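Local coordinates for alkane monooxygenase (Geobacillus thermodenitrificans, PDB 3B9O), which is a luciferase-like flavin monooxygenase with a TIM-barrel fold that holds flavin mononucleotide in a pocket at the C-terminal ends of its parallel strands, at residues L56-G61 with I80-P85; V60-V65 with L139-K144; T104-Y109 with N133-H138. All blocks are in the same frame, centred on the assembly; numbering follows the deposited sequence.

Contact 1. Residues L56-G61 with I80-P85; sequences LADVVG and IPVNDP. With FMN (flavin mononucleotide), chain C.
Asp-58 and Leu-56 lie against Pro-85 at the mouth of a TIM barrel, where the chain leaving strand 53-57 passes the flavin and is backed by the loop that precedes helix 89-94. The contact illustrates how one residue can serve a cofactor with its backbone and a loop with its side chain.

The two segments touch directly by packing alone. Pro-85 reaches Leu-56 through CB, which is 4.1 Å from CB of Leu-56, and lays the other side of its ring across the carboxylate, with Pro-85 CD 3.7 Å from Asp-58 OD1. The Val-82 side chain crosses that of Asp-58 at about a right angle, bringing CG1 to 3.8 Å from the same Asp-58 OD1, and both Val-59 and Val-82 rest on Met-12 of strand 6-12.

The polar link between the segments is a water. This molecule donates to Asp-58 OD1 (2.7 Å) and to Asn-83 O (2.8 Å), spending both its protons in tying the carboxylate to the loop backbone. With chi1 at -165°, CG of Asp-58 stands opposite the backbone N, and the carboxylate is directed to the loop.

The backbone meets the flavin. Asp-58 N makes a weak, 3.5 Å bond to FMN O4, whereas FMN N3 donates to Asp-58 O over 2.8 Å, at 165°.

Contact 2. Residues V60-V65 with L139-K144; sequences VGIYDV and LPSADK
Ser-141 carries its OG between its own backbone N and carbonyl carbon (chi1 83°), and from there the hydroxyl faces the backbone of Ile-62. In Leu-139, chi1 (-67°) puts CG beside the backbone N, and with chi2 extended both methyls come over one face of the Tyr-63 ring. CD2 sits 4.2 Å above the Tyr-63 ring plane, over its centre, and also touches Ile-62 O; CD1 makes its CH-pi contact nearer the rim, 3.8 Å from Tyr-63 CE2. The ring is steadied from elsewhere, its OH bonding to Gln-79 and its plane meeting His-311 steeply.

Between Ser-141 and Leu-139 the backbone runs close to the start of helix 140-145, which follows strand 130-135 of the TIM barrel. CA of Gly-61 packs directly on the helix, 4.3 Å from CA of Ala-142, and lies 3.8 Å from CB of Leu-139, just before it. Val-60 CG2 touches Ala-142 CB at 3.9 Å. Farther along, the backbone folds into an inverse gamma turn centred on Tyr-63.

The direct bond from Ile-62 N to Ser-141 OG is weak, bent to 125° over 3.0 Å, and two waters supply the rest of the polar linkage. One bridges Val-60 O and Ser-141 OG. The other donates to Ile-62 O and Asp-64 OD1 while accepting from Ser-141 N, 2.9 Å away, thereby engaging an N-H in the first turn of the helix.

Contact 3. Residues T104-Y109 with N133-H138; sequences TFSTTY and NVVTSH. With FMN (flavin mononucleotide), chain C.
Tyr-109 turns its ring obliquely to Ser-137, with CE2 3.8 Å from Ser-137 OG; CG2 of Thr-108 lies over one face, toward the rim. Phe-146 stacks on this ring, and Tyr-109 OH bonds to Asp-143 OD2. The Phe-105 ring is stacked with His-115. The His-138 imidazole meets the ribityl chain of FMN at its edge, C3' lying in the ring plane and O4' near it; ND1 is hydrogen-bonded to O4', though the modelled separation is so short that its exact value is doubtful. The Asn-133 amide holds Thr-104 OG1 in its own plane, and ND2 donates to that oxygen over 2.9 Å at 176°. With Asn-133 CG opposite its N (chi1 -179°) and Thr-104 OG1 beside its N (chi1 -64°), the two side chains run side by side.

Strands 100-106 and 130-135 are the parallel neighbours of a beta-alpha-beta unit of the TIM barrel, linked through helix 112-125. Phe-105 N donates to Asn-133 O (3.2 Å) and Thr-107 N to Val-135 O (3.1 Å). At and just beyond the last bridge, Ser-106 with Val-135, hydroxyls take over. Ser-106 OG accepts from Thr-108 N in an ST turn and shares a 2.8 Å hydrogen bond with Ser-137 OG, while Thr-108 OG1 donates to Thr-136 O over 2.6 Å.

Val-135 CG2 lies close to FMN O2', a possibly strained contact of doubtful exact length. Ser-137 N donates to FMN O3' over 3.1 Å in a bent bond.

Because a carbonyl can only accept, the Thr-104 hydroxyl proton goes to Leu-56 O; OG1 is then the acceptor for ND2, consistent with the modelled amide orientation. Thr-108 OG1 and Ser-106 OG hold residues 136-137, from which Ser-137 N and His-138 reach FMN O3' and O4'.

Overall arrangement
The three contacts line one side of the flavin site, with centres 11 to 13 Å apart. Contact 1 borders the pyrimidine edge of FMN and contact 3 its ribityl chain; they are joined within the barrel sheet by Thr-104 OG1, 2.8 Å from Leu-56 O. Contact 2 lies farther out, the side chain of Leu-139 being about 6 Å from FMN, yet it shares Val-60 and Gly-61 with contact 1, and Leu-139 CD1 packs 3.9 Å from Val-59 CG1. Tyr-109 joins contacts 2 and 3: its OH is 2.5 Å from Asp-143 OD2, and its CD2 is 3.7 Å from Val-60 CG2. The loops after neighbouring strands 53-57, 100-106 and 130-135 thus pack on one another beside the flavin.

Contact 1. Residues L56-G61 with I80-P85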
loop_
_atom_site.group_PDB
_atom_site.type_symbol
_atom_site.label_atom_id
_atom_site.label_comp_id
_atom_site.label_asym_id
_atom_site.label_seq_id
_atom_site.Cartn_x
_atom_site.Cartn_y
_atom_site.Cartn_z
ATOM N N LEU A 56 -2.275 3.682 -2.387
ATOM C CA LEU A 56 -1.322 4.632 -2.977
ATOM C C LEU A 56 0.095 4.352 -2.466
ATOM O O LEU A 56 0.365 4.446 -1.261
ATOM C CB LEU A 56 -1.735 6.076 -2.666
ATOM C CG LEU A 56 -2.964 6.545 -3.429
ATOM C CD1 LEU A 56 -3.720 7.587 -2.569
ATOM C CD2 LEU A 56 -2.533 7.072 -4.775
ATOM N N ALA A 57 0.961 3.984 -3.387
ATOM C CA ALA A 57 2.412 3.940 -3.137
ATOM C C ALA A 57 2.950 5.376 -3.010
ATOM O O ALA A 57 2.241 6.369 -3.312
ATOM C CB ALA A 57 3.123 3.199 -4.279
ATOM N N ASP A 58 4.185 5.496 -2.542
ATOM C CA ASP A 58 4.851 6.785 -2.480
ATOM C C ASP A 58 6.344 6.621 -2.340
ATOM O O ASP A 58 6.830 5.607 -1.807
ATOM C CB ASP A 58 4.400 7.602 -1.268
ATOM C CG ASP A 58 4.798 9.066 -1.382
ATOM O OD1 ASP A 58 4.825 9.622 -2.531
ATOM O OD2 ASP A 58 5.071 9.663 -0.314
ATOM N N VAL A 59 7.066 7.640 -2.788
ATOM C CA VAL A 59 8.507 7.752 -2.496
ATOM C C VAL A 59 8.792 9.241 -2.302
ATOM O O VAL A 59 8.145 10.099 -2.935
ATOM C CB VAL A 59 9.439 7.211 -3.676
ATOM C CG1 VAL A 59 9.259 5.711 -3.930
ATOM C CG2 VAL A 59 9.287 8.059 -4.977
ATOM N N VAL A 60 9.737 9.538 -1.426
ATOM C CA VAL A 60 10.273 10.886 -1.275
ATOM C C VAL A 60 11.740 10.933 -1.752
ATOM O O VAL A 60 12.393 11.978 -1.675
ATOM C CB VAL A 60 10.146 11.442 0.183
ATOM C CG1 VAL A 60 8.701 11.918 0.475
ATOM C CG2 VAL A 60 10.608 10.427 1.233
ATOM N N GLY A 61 12.231 9.780 -2.215
ATOM C CA GLY A 61 13.552 9.650 -2.819
ATOM C C GLY A 61 13.419 9.591 -4.323
ATOM O O GLY A 61 12.304 9.543 -4.879
ATOM N N ILE A 80 9.218 10.201 -10.805
ATOM C CA ILE A 80 9.548 11.635 -10.760
ATOM C C ILE A 80 8.997 12.219 -12.089
ATOM O O ILE A 80 9.163 11.629 -13.145
ATOM C CB ILE A 80 11.082 11.895 -10.505
ATOM C CG1 ILE A 80 11.334 13.394 -10.166
ATOM C CG2 ILE A 80 11.952 11.336 -11.690
ATOM C CD1 ILE A 80 12.732 13.761 -9.682
ATOM N N PRO A 81 8.192 13.277 -12.018
ATOM C CA PRO A 81 7.712 13.975 -10.820
ATOM C C PRO A 81 6.787 13.061 -9.964
ATOM O O PRO A 81 6.214 12.075 -10.487
ATOM C CB PRO A 81 6.921 15.132 -11.407
ATOM C CG PRO A 81 6.388 14.557 -12.734
ATOM C CD PRO A 81 7.583 13.821 -13.248
ATOM N N VAL A 82 6.686 13.381 -8.671
ATOM C CA VAL A 82 5.785 12.693 -7.736
ATOM C C VAL A 82 5.133 13.732 -6.824
ATOM O O VAL A 82 5.837 14.552 -6.240
ATOM C CB VAL A 82 6.476 11.905 -6.609
ATOM C CG1 VAL A 82 5.677 10.693 -6.082
ATOM C CG2 VAL A 82 8.007 11.929 -6.594
ATOM N N ASN A 83 3.820 13.659 -6.674
ATOM C CA ASN A 83 3.094 14.531 -5.759
ATOM C C ASN A 83 2.712 13.783 -4.497
ATOM O O ASN A 83 2.757 12.554 -4.457
ATOM C CB ASN A 83 1.827 15.109 -6.453
ATOM C CG ASN A 83 2.154 16.247 -7.468
ATOM O OD1 ASN A 83 1.253 16.812 -8.131
ATOM N ND2 ASN A 83 3.424 16.600 -7.560
ATOM N N ASP A 84 2.280 14.523 -3.478
ATOM C CA ASP A 84 1.974 13.923 -2.175
ATOM C C ASP A 84 0.630 13.196 -2.236
ATOM O O ASP A 84 -0.388 13.793 -2.655
ATOM C CB ASP A 84 1.941 15.012 -1.091
ATOM C CG ASP A 84 1.471 14.474 0.243
ATOM O OD1 ASP A 84 0.410 14.877 0.692
ATOM O OD2 ASP A 84 2.145 13.624 0.834
ATOM N N PRO A 85 0.599 11.919 -1.789
ATOM C CA PRO A 85 -0.655 11.142 -1.842
ATOM C C PRO A 85 -1.717 11.585 -0.826
ATOM O O PRO A 85 -2.900 11.471 -1.140
ATOM C CB PRO A 85 -0.204 9.694 -1.556
ATOM C CG PRO A 85 1.075 9.819 -0.805
ATOM C CD PRO A 85 1.726 11.124 -1.231
HETATM N N1 FMN C . 8.746 1.258 -0.610
HETATM C C2 FMN C . 8.407 2.563 -0.723
HETATM O O2 FMN C . 9.237 3.430 -0.320
HETATM N N3 FMN C . 7.186 2.879 -1.264
HETATM C C4 FMN C . 6.310 1.909 -1.679
HETATM O O4 FMN C . 5.200 2.221 -2.159
HETATM C C4A FMN C . 6.654 0.554 -1.555
HETATM N N5 FMN C . 5.828 -0.464 -1.942
HETATM C C5A FMN C . 6.233 -1.768 -1.809
HETATM C C6 FMN C . 5.414 -2.843 -2.206
HETATM C C7 FMN C . 5.843 -4.175 -2.050
HETATM C C7M FMN C . 4.977 -5.341 -2.475
HETATM C C8 FMN C . 7.084 -4.439 -1.489
HETATM C C8M FMN C . 7.558 -5.864 -1.319
HETATM C C9 FMN C . 7.912 -3.382 -1.092
HETATM C C9A FMN C . 7.499 -2.046 -1.250
HETATM N N10 FMN C . 8.305 -1.024 -0.864
HETATM C C10 FMN C . 7.910 0.257 -1.012
HETATM C "C1'" FMN C . 9.637 -1.269 -0.270
HETATM C "C2'" FMN C . 9.540 -1.200 1.264
HETATM O "O2'" FMN C . 8.215 -0.863 1.679
HETATM C "C3'" FMN C . 10.509 -0.221 1.947
HETATM O "O3'" FMN C . 10.536 1.081 1.322
HETATM C "C4'" FMN C . 11.908 -0.826 2.196
HETATM O "O4'" FMN C . 12.952 0.013 1.692
HETATM C "C5'" FMN C . 12.111 -2.233 1.623
HETATM O "O5'" FMN C . 11.738 -3.112 2.676
HETATM P P FMN C . 12.396 -4.562 2.892
HETATM O O1P FMN C . 13.874 -4.359 2.603
HETATM O O2P FMN C . 12.045 -4.867 4.318
HETATM O O3P FMN C . 11.774 -5.469 1.846
HETATM O O HOH W 1 3.065 9.745 -4.517
#

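Contact 2. Residues V60-V65 with L139-K144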
loop_
_atom_site.group_PDB
_atom_site.type_symbol
_atom_site.label_atom_id
_atom_site.label_comp_id
_atom_site.label_asym_id
_atom_site.label_seq_id
_atom_site.Cartn_x
_atom_site.Cartn_y
_atom_site.Cartn_z
ATOM N N VAL A 60 9.737 9.538 -1.426
ATOM C CA VAL A 60 10.273 10.886 -1.275
ATOM C C VAL A 60 11.740 10.933 -1.752
ATOM O O VAL A 60 12.393 11.978 -1.675
ATOM C CB VAL A 60 10.146 11.442 0.183
ATOM C CG1 VAL A 60 8.701 11.918 0.475
ATOM C CG2 VAL A 60 10.608 10.427 1.233
ATOM N N GLY A 61 12.231 9.780 -2.215
ATOM C CA GLY A 61 13.552 9.650 -2.819
ATOM C C GLY A 61 13.419 9.591 -4.323
ATOM O O GLY A 61 12.304 9.543 -4.879
ATOM N N ILE A 62 14.570 9.574 -4.983
ATOM C CA ILE A 62 14.670 9.647 -6.427
ATOM C C ILE A 62 15.462 8.439 -6.856
ATOM O O ILE A 62 16.377 8.010 -6.156
ATOM C CB ILE A 62 15.345 10.991 -6.889
ATOM C CG1 ILE A 62 14.459 12.188 -6.469
ATOM C CG2 ILE A 62 15.628 10.987 -8.411
ATOM C CD1 ILE A 62 15.128 13.625 -6.538
ATOM N N TYR A 63 15.054 7.889 -7.984
ATOM C CA TYR A 63 15.653 6.728 -8.602
ATOM C C TYR A 63 16.911 7.144 -9.382
ATOM O O TYR A 63 16.850 7.363 -10.577
ATOM C CB TYR A 63 14.629 6.077 -9.524
ATOM C CG TYR A 63 13.588 5.322 -8.736
ATOM C CD1 TYR A 63 13.695 3.940 -8.550
ATOM C CD2 TYR A 63 12.512 5.987 -8.147
ATOM C CE1 TYR A 63 12.752 3.236 -7.805
ATOM C CE2 TYR A 63 11.561 5.292 -7.400
ATOM C CZ TYR A 63 11.699 3.930 -7.220
ATOM O OH TYR A 63 10.768 3.244 -6.511
ATOM N N ASP A 64 18.017 7.254 -8.665
ATOM C CA ASP A 64 19.260 7.815 -9.232
ATOM C C ASP A 64 20.385 6.798 -9.102
ATOM O O ASP A 64 21.546 7.174 -9.004
ATOM C CB ASP A 64 19.633 9.141 -8.538
ATOM C CG ASP A 64 19.845 8.985 -7.045
ATOM O OD1 ASP A 64 19.840 7.833 -6.548
ATOM O OD2 ASP A 64 19.998 10.018 -6.347
ATOM N N VAL A 65 20.036 5.519 -9.070
ATOM C CA VAL A 65 21.052 4.481 -8.862
ATOM C C VAL A 65 21.563 4.020 -10.219
ATOM O O VAL A 65 22.778 4.010 -10.467
ATOM C CB VAL A 65 20.547 3.301 -7.979
ATOM C CG1 VAL A 65 21.518 2.113 -8.050
ATOM C CG2 VAL A 65 20.352 3.762 -6.521
ATOM N N LEU A 139 15.769 4.877 -0.592
ATOM C CA LEU A 139 16.308 5.731 -1.655
ATOM C C LEU A 139 17.134 6.859 -1.036
ATOM O O LEU A 139 16.571 7.747 -0.389
ATOM C CB LEU A 139 15.185 6.260 -2.556
ATOM C CG LEU A 139 14.408 5.257 -3.436
ATOM C CD1 LEU A 139 13.138 5.885 -3.988
ATOM C CD2 LEU A 139 15.234 4.707 -4.573
ATOM N N PRO A 140 18.482 6.807 -1.206
ATOM C CA PRO A 140 19.431 7.717 -0.521
ATOM C C PRO A 140 19.239 9.230 -0.702
ATOM O O PRO A 140 19.661 9.981 0.184
ATOM C CB PRO A 140 20.814 7.286 -1.063
ATOM C CG PRO A 140 20.511 6.518 -2.329
ATOM C CD PRO A 140 19.197 5.825 -2.047
ATOM N N SER A 141 18.626 9.684 -1.799
ATOM C CA SER A 141 18.423 11.126 -1.977
ATOM C C SER A 141 17.429 11.716 -0.973
ATOM O O SER A 141 17.543 12.899 -0.624
ATOM C CB SER A 141 18.021 11.489 -3.406
ATOM O OG SER A 141 16.627 11.316 -3.633
ATOM N N ALA A 142 16.492 10.896 -0.483
ATOM C CA ALA A 142 15.606 11.335 0.598
ATOM C C ALA A 142 16.413 11.682 1.889
ATOM O O ALA A 142 16.215 12.734 2.507
ATOM C CB ALA A 142 14.519 10.295 0.864
ATOM N N ASP A 143 17.360 10.829 2.273
ATOM C CA ASP A 143 18.138 11.117 3.479
ATOM C C ASP A 143 18.971 12.395 3.367
ATOM O O ASP A 143 19.134 13.117 4.374
ATOM C CB ASP A 143 19.008 9.927 3.871
ATOM C CG ASP A 143 18.190 8.701 4.117
ATOM O OD1 ASP A 143 18.022 8.314 5.280
ATOM O OD2 ASP A 143 17.641 8.155 3.148
ATOM N N LYS A 144 19.483 12.665 2.164
ATOM C CA LYS A 144 20.225 13.897 1.882
ATOM C C LYS A 144 19.288 15.111 1.970
ATOM O O LYS A 144 19.631 16.121 2.578
ATOM C CB LYS A 144 20.841 13.857 0.482
ATOM C CG LYS A 144 22.003 12.864 0.241
ATOM C CD LYS A 144 22.397 12.863 -1.269
ATOM C CE LYS A 144 23.474 13.940 -1.594
ATOM N NZ LYS A 144 23.354 14.590 -2.980
HETATM O O HOH W 2 14.699 13.215 -2.811
HETATM O O HOH W 3 18.090 8.223 -4.300
#

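Contact 3. Residues T104-Y109 with N133-H138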
loop_
_atom_site.group_PDB
_atom_site.type_symbol
_atom_site.label_atom_id
_atom_site.label_comp_id
_atom_site.label_asym_id
_atom_site.label_seq_id
_atom_site.Cartn_x
_atom_site.Cartn_y
_atom_site.Cartn_z
ATOM N N THR A 104 0.708 5.194 1.559
ATOM C CA THR A 104 2.098 4.871 1.923
ATOM C C THR A 104 2.706 6.135 2.495
ATOM O O THR A 104 2.542 7.225 1.946
ATOM C CB THR A 104 2.932 4.368 0.700
ATOM O OG1 THR A 104 2.384 3.131 0.235
ATOM C CG2 THR A 104 4.447 4.177 1.044
ATOM N N PHE A 105 3.387 5.980 3.627
ATOM C CA PHE A 105 4.064 7.091 4.296
ATOM C C PHE A 105 5.204 6.511 5.153
ATOM O O PHE A 105 5.014 5.568 5.917
ATOM C CB PHE A 105 3.098 7.914 5.162
ATOM C CG PHE A 105 3.808 8.905 6.057
ATOM C CD1 PHE A 105 4.132 8.557 7.376
ATOM C CD2 PHE A 105 4.218 10.143 5.568
ATOM C CE1 PHE A 105 4.811 9.461 8.208
ATOM C CE2 PHE A 105 4.879 11.065 6.391
ATOM C CZ PHE A 105 5.182 10.712 7.719
ATOM N N SER A 106 6.393 7.068 4.972
ATOM C CA SER A 106 7.624 6.593 5.607
ATOM C C SER A 106 7.799 7.057 7.060
ATOM O O SER A 106 7.533 8.219 7.399
ATOM C CB SER A 106 8.816 7.106 4.779
ATOM O OG SER A 106 10.008 6.663 5.334
ATOM N N THR A 107 8.275 6.137 7.896
ATOM C CA THR A 107 8.673 6.403 9.286
ATOM C C THR A 107 10.064 7.099 9.442
ATOM O O THR A 107 10.474 7.475 10.550
ATOM C CB THR A 107 8.684 5.080 10.101
ATOM O OG1 THR A 107 9.459 4.077 9.431
ATOM C CG2 THR A 107 7.252 4.534 10.287
ATOM N N THR A 108 10.761 7.290 8.343
ATOM C CA THR A 108 12.195 7.567 8.420
ATOM C C THR A 108 12.506 9.065 8.556
ATOM O O THR A 108 13.506 9.413 9.195
ATOM C CB THR A 108 12.940 6.899 7.253
ATOM O OG1 THR A 108 12.644 5.500 7.261
ATOM C CG2 THR A 108 14.457 7.080 7.360
ATOM N N TYR A 109 11.636 9.930 7.997
ATOM C CA TYR A 109 11.971 11.364 7.824
ATOM C C TYR A 109 11.170 12.333 8.699
ATOM O O TYR A 109 11.754 13.151 9.407
ATOM C CB TYR A 109 11.940 11.769 6.317
ATOM C CG TYR A 109 12.778 10.838 5.469
ATOM C CD1 TYR A 109 14.178 10.804 5.616
ATOM C CD2 TYR A 109 12.180 9.944 4.577
ATOM C CE1 TYR A 109 14.961 9.916 4.881
ATOM C CE2 TYR A 109 12.956 9.045 3.824
ATOM C CZ TYR A 109 14.342 9.039 3.998
ATOM O OH TYR A 109 15.110 8.168 3.269
ATOM N N ASN A 133 0.024 2.469 4.967
ATOM C CA ASN A 133 1.104 1.556 4.584
ATOM C C ASN A 133 2.441 2.037 5.146
ATOM O O ASN A 133 3.047 2.992 4.655
ATOM C CB ASN A 133 1.153 1.312 3.077
ATOM C CG ASN A 133 2.279 0.330 2.670
ATOM O OD1 ASN A 133 2.494 -0.694 3.326
ATOM N ND2 ASN A 133 2.993 0.644 1.602
ATOM N N VAL A 134 2.856 1.368 6.218
ATOM C CA VAL A 134 4.060 1.699 6.979
ATOM C C VAL A 134 5.266 1.178 6.232
ATOM O O VAL A 134 5.377 -0.004 5.955
ATOM C CB VAL A 134 4.045 1.087 8.384
ATOM C CG1 VAL A 134 5.328 1.509 9.157
ATOM C CG2 VAL A 134 2.828 1.542 9.117
ATOM N N VAL A 135 6.163 2.098 5.916
ATOM C CA VAL A 135 7.305 1.837 5.069
ATOM C C VAL A 135 8.560 2.450 5.747
ATOM O O VAL A 135 8.425 3.351 6.576
ATOM C CB VAL A 135 6.965 2.464 3.680
ATOM C CG1 VAL A 135 8.074 3.282 3.117
ATOM C CG2 VAL A 135 6.373 1.408 2.743
ATOM N N THR A 136 9.749 1.925 5.435
ATOM C CA THR A 136 11.019 2.548 5.858
ATOM C C THR A 136 11.773 3.321 4.760
ATOM O O THR A 136 12.607 4.149 5.086
ATOM C CB THR A 136 12.034 1.527 6.443
ATOM O OG1 THR A 136 12.137 0.419 5.553
ATOM C CG2 THR A 136 11.585 1.016 7.816
ATOM N N SER A 137 11.558 3.058 3.475
ATOM C CA SER A 137 12.306 3.860 2.450
ATOM C C SER A 137 13.769 3.405 2.243
ATOM O O SER A 137 14.479 3.052 3.194
ATOM C CB SER A 137 12.337 5.360 2.797
ATOM O OG SER A 137 11.020 5.920 2.876
ATOM N N HIS A 138 14.228 3.446 1.003
ATOM C CA HIS A 138 15.501 2.825 0.663
ATOM C C HIS A 138 16.216 3.634 -0.387
ATOM O O HIS A 138 17.121 3.105 -1.045
ATOM C CB HIS A 138 15.238 1.427 0.086
ATOM C CG HIS A 138 14.108 1.401 -0.889
ATOM N ND1 HIS A 138 12.852 0.935 -0.561
ATOM C CD2 HIS A 138 14.026 1.830 -2.170
ATOM C CE1 HIS A 138 12.056 1.044 -1.609
ATOM N NE2 HIS A 138 12.745 1.587 -2.600
HETATM N N1 FMN C . 8.746 1.258 -0.610
HETATM C C2 FMN C . 8.407 2.563 -0.723
HETATM O O2 FMN C . 9.237 3.430 -0.320
HETATM N N3 FMN C . 7.186 2.879 -1.264
HETATM C C4 FMN C . 6.310 1.909 -1.679
HETATM O O4 FMN C . 5.200 2.221 -2.159
HETATM C C4A FMN C . 6.654 0.554 -1.555
HETATM N N5 FMN C . 5.828 -0.464 -1.942
HETATM C C5A FMN C . 6.233 -1.768 -1.809
HETATM C C6 FMN C . 5.414 -2.843 -2.206
HETATM C C7 FMN C . 5.843 -4.175 -2.050
HETATM C C7M FMN C . 4.977 -5.341 -2.475
HETATM C C8 FMN C . 7.084 -4.439 -1.489
HETATM C C8M FMN C . 7.558 -5.864 -1.319
HETATM C C9 FMN C . 7.912 -3.382 -1.092
HETATM C C9A FMN C . 7.499 -2.046 -1.250
HETATM N N10 FMN C . 8.305 -1.024 -0.864
HETATM C C10 FMN C . 7.910 0.257 -1.012
HETATM C "C1'" FMN C . 9.637 -1.269 -0.270
HETATM C "C2'" FMN C . 9.540 -1.200 1.264
HETATM O "O2'" FMN C . 8.215 -0.863 1.679
HETATM C "C3'" FMN C . 10.509 -0.221 1.947
HETATM O "O3'" FMN C . 10.536 1.081 1.322
HETATM C "C4'" FMN C . 11.908 -0.826 2.196
HETATM O "O4'" FMN C . 12.952 0.013 1.692
HETATM C "C5'" FMN C . 12.111 -2.233 1.623
HETATM O "O5'" FMN C . 11.738 -3.112 2.676
HETATM P P FMN C . 12.396 -4.562 2.892
HETATM O O1P FMN C . 13.874 -4.359 2.603
HETATM O O2P FMN C . 12.045 -4.867 4.318
HETATM O O3P FMN C . 11.774 -5.469 1.846
#